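Local structure of putative lipase/esterase (Lactobacillus plantarum WCFS1, 3BXP) at residues V4-L9 / Q17-W22; P156-T161 / A182-V187. The protein probably hydrolyses carboxylic esters as a serine carboxylesterase of the alpha/beta-hydrolase fold. All coordinates share one frame; numbering follows the deposited sequence. Where two conformers were deposited one is given.

How the interactions relate
Both contacts belong to one alpha/beta-hydrolase fold but sit on opposite sides of the chain's centre. Their centres lie about 28 Å apart and their nearest atoms about 19 Å, so they do not touch. Interaction 1 comes first along the chain. It pairs strands 2-9 and 16-23, the antiparallel hairpin that begins the mixed sheet at one edge. Interaction 2 follows, with helix 168-174 between its two segments. Thus interaction 1 lies in the edge hairpin of the sheet, while interaction 2 joins two loops in the connection between parallel strands 150-154 and 194-199.

Interaction 1 of 2, residues V4-L9 / Q17-W22; sequences VEQRTL and QITAYW
Glu5 holds CG opposite its backbone N (chi1 177°) and stays extended, while Trp22 sets CG anti to its carbonyl carbon. These torsions bring the carboxylate to the indole edge. Trp22 NE1 donates to Glu5 OE1 at 2.9 Å, close to the ring plane and nearly straight, at 167°. OE1 uses its anti lone pair. The carboxylate and ring planes are 61° apart. In one of the two Arg7 conformers, Arg7 NH1 makes a long salt bridge of 3.6 Å to Glu5 OE2. Ala20 CB lies against one face of the indole, offset toward its rim. A phenylalanine in place of Trp22 would probably leave Glu5 OE1 without its N-H donor and the carboxylate freer to turn.

The two strands form an antiparallel beta hairpin. Glu5 and Ala20 are a hydrogen-bonded pair, with Glu5 N to Ala20 O at 2.8 Å. Arg7 and Ile18 are the next such pair, with Ile18 N to Arg7 O at 3.0 Å. On the face of Glu5, Arg7 and Ile18, Leu9 CD1 meets Ile18 CD1 at 3.7 Å. All four residues also touch Trp96 of helix 85-99.

Gln6 and Thr19 lie side by side on the other face. Thr19 OG1 donates to Gln6 OE1 at an unusually short 2.5 Å. Water 1 donates to the same hydroxyl and accepts from Gln6 NE2. Beside them Val4 CG1 packs on Thr19 CG2 at 3.7 Å. Val4 CG2 approaches Tyr21 CD1 obliquely at 3.9 Å.

The chemistry thus differs between the faces. The face toward helix 85-99 mixes charged Glu5 and Arg7 with apolar Ile18 and Ala20. The Gln6 face combines neutral hydrogen bonds and a water with the apolar packing of Val4.

Interaction 2 of 2, residues P156-T161 / A182-V187; sequences PVIDLT and AAQRLV
Asp159 and Ala182 form a single backbone bridge between two loops of this alpha/beta-hydrolase fold, and Asp159 also makes an Asx turn. Next to the bridge, Ala183 N donates to Ile158 O at 2.9 Å. The 3-10 segment 183-186 begins at this alanine.

The Asp159 side chain leads from one loop to the other. Its CB lies 3.7 Å from Gln184 OE1. CG is anti to the backbone N (chi1 -178°) and packs against Ala182 CB at 3.8 Å. OD1 turns back to its own loop. Asp159 OD1 accepts from Thr161 N, closing the Asx turn, and from Thr161 OG1 at 2.6 Å. Both donors come from the same face of the carboxylate. OD2 reaches across to Gln184 NE2, 3.0 Å away. The bond is nearly straight, at 170°. NE2 approaches from above the carboxylate plane, while OD2 lies in the plane of the Gln184 amide. OD2 also accepts from water 2 and forms a salt bridge with Lys212 of helix 208-219. That lysine is likely to stabilise the negative charge of this buried acid. Several bonds thus hold the carboxylate in a fixed orientation.

Gln184 has CG between its backbone N and carbonyl carbon and bends again at chi2 (-79°). Together these torsions bring its amide to Ile158 and Asp159. There Gln184 OE1 rests 3.4 Å from the methyl CG2 of Ile158.

Interaction 1 of 2, residues V4-L9 / Q17-W22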
loop_
_atom_site.group_PDB
_atom_site.type_symbol
_atom_site.label_atom_id
_atom_site.label_comp_id
_atom_site.label_asym_id
_atom_site.label_seq_id
_atom_site.Cartn_x
_atom_site.Cartn_y
_atom_site.Cartn_z
ATOM N N VAL B 4 -30.394 -1.085 -17.560
ATOM C CA VAL B 4 -29.680 0.194 -17.590
ATOM C C VAL B 4 -30.719 1.336 -17.478
ATOM O O VAL B 4 -31.698 1.340 -18.210
ATOM C CB VAL B 4 -28.835 0.346 -18.899
ATOM C CG1 VAL B 4 -28.040 1.680 -18.875
ATOM C CG2 VAL B 4 -27.905 -0.863 -19.076
ATOM N N GLU B 5 -30.499 2.319 -16.585
ATOM C CA GLU B 5 -31.397 3.485 -16.439
ATOM C C GLU B 5 -30.564 4.750 -16.530
ATOM O O GLU B 5 -29.701 4.979 -15.735
ATOM C CB GLU B 5 -32.093 3.445 -15.075
ATOM C CG GLU B 5 -32.974 4.644 -14.822
ATOM C CD GLU B 5 -33.859 4.504 -13.613
ATOM O OE1 GLU B 5 -33.740 3.531 -12.822
ATOM O OE2 GLU B 5 -34.697 5.388 -13.449
ATOM N N GLN B 6 -30.860 5.598 -17.507
ATOM C CA GLN B 6 -30.201 6.895 -17.639
ATOM C C GLN B 6 -31.127 7.934 -17.029
ATOM O O GLN B 6 -32.337 7.893 -17.244
ATOM C CB GLN B 6 -30.056 7.274 -19.130
ATOM C CG GLN B 6 -29.565 6.232 -20.053
ATOM C CD GLN B 6 -28.134 5.996 -19.890
ATOM O OE1 GLN B 6 -27.448 6.719 -19.154
ATOM N NE2 GLN B 6 -27.628 4.989 -20.582
ATOM N N ARG B 7 -30.584 8.864 -16.239
ATOM C CA ARG B 7 -31.375 9.961 -15.709
ATOM C C ARG B 7 -30.560 11.219 -15.603
ATOM O O ARG B 7 -29.336 11.172 -15.445
ATOM C CB ARG B 7 -31.883 9.704 -14.275
ATOM C CG ARG B 7 -32.807 8.496 -14.048
ATOM C CD ARG B 7 -34.286 8.731 -14.403
ATOM N NE ARG B 7 -34.915 9.837 -13.690
ATOM C CZ ARG B 7 -35.672 9.710 -12.605
ATOM N NH1 ARG B 7 -35.879 8.515 -12.079
ATOM N NH2 ARG B 7 -36.215 10.785 -12.033
ATOM N N THR B 8 -31.275 12.343 -15.631
ATOM C CA THR B 8 -30.708 13.644 -15.322
ATOM C C THR B 8 -31.382 14.077 -14.031
ATOM O O THR B 8 -32.638 14.224 -13.965
ATOM C CB THR B 8 -30.985 14.716 -16.442
ATOM O OG1 THR B 8 -30.438 14.253 -17.683
ATOM C CG2 THR B 8 -30.385 16.104 -16.134
ATOM N N LEU B 9 -30.559 14.241 -13.006
ATOM C CA LEU B 9 -31.026 14.649 -11.683
ATOM C C LEU B 9 -30.641 16.073 -11.500
ATOM O O LEU B 9 -29.874 16.618 -12.239
ATOM C CB LEU B 9 -30.388 13.795 -10.576
ATOM C CG LEU B 9 -30.702 12.284 -10.565
ATOM C CD1 LEU B 9 -30.069 11.621 -9.363
ATOM C CD2 LEU B 9 -32.196 12.050 -10.626
ATOM N N GLN B 17 -25.817 14.215 -14.724
ATOM C CA GLN B 17 -26.250 12.944 -15.270
ATOM C C GLN B 17 -25.651 11.728 -14.601
ATOM O O GLN B 17 -24.457 11.635 -14.302
ATOM C CB GLN B 17 -26.017 12.898 -16.763
ATOM C CG GLN B 17 -26.998 13.815 -17.497
ATOM C CD GLN B 17 -26.646 13.951 -18.939
ATOM O OE1 GLN B 17 -25.477 13.848 -19.300
ATOM N NE2 GLN B 17 -27.649 14.187 -19.784
ATOM N N ILE B 18 -26.533 10.764 -14.415
ATOM C CA ILE B 18 -26.146 9.500 -13.837
ATOM C C ILE B 18 -26.625 8.387 -14.765
ATOM O O ILE B 18 -27.606 8.552 -15.512
ATOM C CB ILE B 18 -26.781 9.306 -12.455
ATOM C CG1 ILE B 18 -28.296 9.071 -12.606
ATOM C CG2 ILE B 18 -26.396 10.467 -11.512
ATOM C CD1 ILE B 18 -28.982 8.612 -11.279
ATOM N N THR B 19 -25.948 7.257 -14.719
ATOM C CA THR B 19 -26.461 6.001 -15.299
ATOM C C THR B 19 -26.461 4.966 -14.191
ATOM O O THR B 19 -25.423 4.700 -13.560
ATOM C CB THR B 19 -25.588 5.521 -16.465
ATOM O OG1 THR B 19 -25.613 6.510 -17.496
ATOM C CG2 THR B 19 -26.084 4.185 -17.058
ATOM N N ALA B 20 -27.614 4.339 -13.993
ATOM C CA ALA B 20 -27.727 3.216 -13.062
ATOM C C ALA B 20 -27.741 1.893 -13.793
ATOM O O ALA B 20 -28.361 1.722 -14.832
ATOM C CB ALA B 20 -28.975 3.322 -12.197
ATOM N N TYR B 21 -26.976 0.992 -13.236
ATOM C CA TYR B 21 -26.933 -0.382 -13.736
ATOM C C TYR B 21 -27.437 -1.291 -12.626
ATOM O O TYR B 21 -26.724 -1.572 -11.655
ATOM C CB TYR B 21 -25.512 -0.740 -14.094
ATOM C CG TYR B 21 -24.887 0.160 -15.120
ATOM C CD1 TYR B 21 -25.073 -0.066 -16.480
ATOM C CD2 TYR B 21 -24.126 1.236 -14.731
ATOM C CE1 TYR B 21 -24.475 0.758 -17.415
ATOM C CE2 TYR B 21 -23.515 2.067 -15.680
ATOM C CZ TYR B 21 -23.701 1.800 -17.012
ATOM O OH TYR B 21 -23.094 2.621 -17.927
ATOM N N TRP B 22 -28.696 -1.696 -12.787
ATOM C CA TRP B 22 -29.403 -2.472 -11.793
ATOM C C TRP B 22 -29.228 -3.929 -12.072
ATOM O O TRP B 22 -29.671 -4.438 -13.093
ATOM C CB TRP B 22 -30.895 -2.099 -11.765
ATOM C CG TRP B 22 -31.218 -0.705 -11.556
ATOM C CD1 TRP B 22 -31.904 0.129 -12.425
ATOM C CD2 TRP B 22 -30.923 0.110 -10.389
ATOM N NE1 TRP B 22 -32.042 1.372 -11.873
ATOM C CE2 TRP B 22 -31.434 1.405 -10.645
ATOM C CE3 TRP B 22 -30.269 -0.126 -9.179
ATOM C CZ2 TRP B 22 -31.334 2.446 -9.714
ATOM C CZ3 TRP B 22 -30.136 0.918 -8.273
ATOM C CH2 TRP B 22 -30.701 2.179 -8.530
HETATM O O HOH W 1 -24.606 6.058 -20.029
#

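Interaction 2 of 2, residues P156-T161 / A182-V187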
loop_
_atom_site.group_PDB
_atom_site.type_symbol
_atom_site.label_atom_id
_atom_site.label_comp_id
_atom_site.label_asym_id
_atom_site.label_seq_id
_atom_site.Cartn_x
_atom_site.Cartn_y
_atom_site.Cartn_z
ATOM N N PRO B 156 -6.259 8.545 -6.735
ATOM C CA PRO B 156 -7.092 9.712 -6.517
ATOM C C PRO B 156 -6.318 10.997 -6.464
ATOM O O PRO B 156 -5.209 11.018 -5.958
ATOM C CB PRO B 156 -7.615 9.484 -5.130
ATOM C CG PRO B 156 -6.514 8.744 -4.448
ATOM C CD PRO B 156 -6.074 7.783 -5.474
ATOM N N VAL B 157 -6.908 12.048 -7.005
ATOM C CA VAL B 157 -6.492 13.404 -6.638
ATOM C C VAL B 157 -6.984 13.655 -5.227
ATOM O O VAL B 157 -8.166 13.411 -4.911
ATOM C CB VAL B 157 -7.022 14.453 -7.615
ATOM C CG1 VAL B 157 -6.735 15.883 -7.115
ATOM C CG2 VAL B 157 -6.490 14.210 -9.068
ATOM N N ILE B 158 -6.110 14.159 -4.355
ATOM C CA ILE B 158 -6.440 14.303 -2.953
ATOM C C ILE B 158 -6.188 15.725 -2.484
ATOM O O ILE B 158 -6.969 16.290 -1.692
ATOM C CB ILE B 158 -5.579 13.341 -2.091
ATOM C CG1 ILE B 158 -6.021 11.878 -2.356
ATOM C CG2 ILE B 158 -5.592 13.693 -0.594
ATOM C CD1 ILE B 158 -7.558 11.547 -1.958
ATOM N N ASP B 159 -5.069 16.279 -2.925
ATOM C CA ASP B 159 -4.644 17.638 -2.481
ATOM C C ASP B 159 -4.329 18.498 -3.686
ATOM O O ASP B 159 -3.388 18.213 -4.465
ATOM C CB ASP B 159 -3.500 17.499 -1.482
ATOM C CG ASP B 159 -3.004 18.825 -0.921
ATOM O OD1 ASP B 159 -3.291 19.903 -1.480
ATOM O OD2 ASP B 159 -2.246 18.763 0.094
ATOM N N LEU B 160 -5.171 19.519 -3.885
ATOM C CA LEU B 160 -5.120 20.368 -5.071
ATOM C C LEU B 160 -3.920 21.295 -5.085
ATOM O O LEU B 160 -3.750 22.063 -6.028
ATOM C CB LEU B 160 -6.432 21.178 -5.249
ATOM C CG LEU B 160 -7.710 20.353 -5.395
ATOM C CD1 LEU B 160 -8.914 21.284 -5.642
ATOM C CD2 LEU B 160 -7.582 19.352 -6.526
ATOM N N THR B 161 -3.085 21.187 -4.048
ATOM C CA THR B 161 -1.824 21.906 -3.990
ATOM C C THR B 161 -0.630 20.993 -4.249
ATOM O O THR B 161 0.494 21.452 -4.294
ATOM C CB THR B 161 -1.589 22.587 -2.639
ATOM O OG1 THR B 161 -1.299 21.592 -1.639
ATOM C CG2 THR B 161 -2.800 23.481 -2.199
ATOM N N ALA B 182 -7.574 20.172 0.261
ATOM C CA ALA B 182 -6.808 19.042 0.783
ATOM C C ALA B 182 -7.698 18.092 1.545
ATOM O O ALA B 182 -7.993 18.287 2.733
ATOM C CB ALA B 182 -5.662 19.540 1.658
ATOM N N ALA B 183 -8.146 17.039 0.858
ATOM C CA ALA B 183 -9.090 16.101 1.415
ATOM C C ALA B 183 -8.552 15.370 2.641
ATOM O O ALA B 183 -9.279 14.962 3.499
ATOM C CB ALA B 183 -9.536 15.073 0.364
ATOM N N GLN B 184 -7.250 15.173 2.719
ATOM C CA GLN B 184 -6.699 14.454 3.858
ATOM C C GLN B 184 -6.889 15.272 5.147
ATOM O O GLN B 184 -6.904 14.738 6.261
ATOM C CB GLN B 184 -5.232 14.129 3.613
ATOM C CG GLN B 184 -4.215 15.254 3.725
ATOM C CD GLN B 184 -4.104 16.194 2.512
ATOM O OE1 GLN B 184 -4.986 16.195 1.635
ATOM N NE2 GLN B 184 -3.006 16.973 2.440
ATOM N N ARG B 185 -6.991 16.585 4.985
ATOM C CA ARG B 185 -7.141 17.468 6.129
ATOM C C ARG B 185 -8.544 17.402 6.737
ATOM O O ARG B 185 -8.789 17.942 7.837
ATOM C CB ARG B 185 -6.786 18.909 5.802
ATOM C CG ARG B 185 -5.321 19.123 5.482
ATOM C CD ARG B 185 -5.056 20.612 5.248
ATOM N NE ARG B 185 -3.654 20.897 4.951
ATOM C CZ ARG B 185 -2.687 20.804 5.850
ATOM N NH1 ARG B 185 -2.988 20.406 7.079
ATOM N NH2 ARG B 185 -1.430 21.086 5.526
ATOM N N LEU B 186 -9.452 16.726 6.056
ATOM C CA LEU B 186 -10.838 16.591 6.512
ATOM C C LEU B 186 -11.110 15.209 7.119
ATOM O O LEU B 186 -12.248 14.881 7.496
ATOM C CB LEU B 186 -11.815 16.854 5.361
ATOM C CG LEU B 186 -11.653 18.194 4.605
ATOM C CD1 LEU B 186 -12.636 18.364 3.447
ATOM C CD2 LEU B 186 -11.787 19.341 5.546
ATOM N N VAL B 187 -10.058 14.392 7.195
ATOM C CA VAL B 187 -10.157 13.055 7.788
ATOM C C VAL B 187 -10.333 13.202 9.316
ATOM O O VAL B 187 -9.684 14.042 9.946
ATOM C CB VAL B 187 -8.925 12.169 7.475
ATOM C CG1 VAL B 187 -8.956 10.853 8.282
ATOM C CG2 VAL B 187 -8.820 11.921 5.927
HETATM O O HOH W 2 -2.266 21.227 1.767
#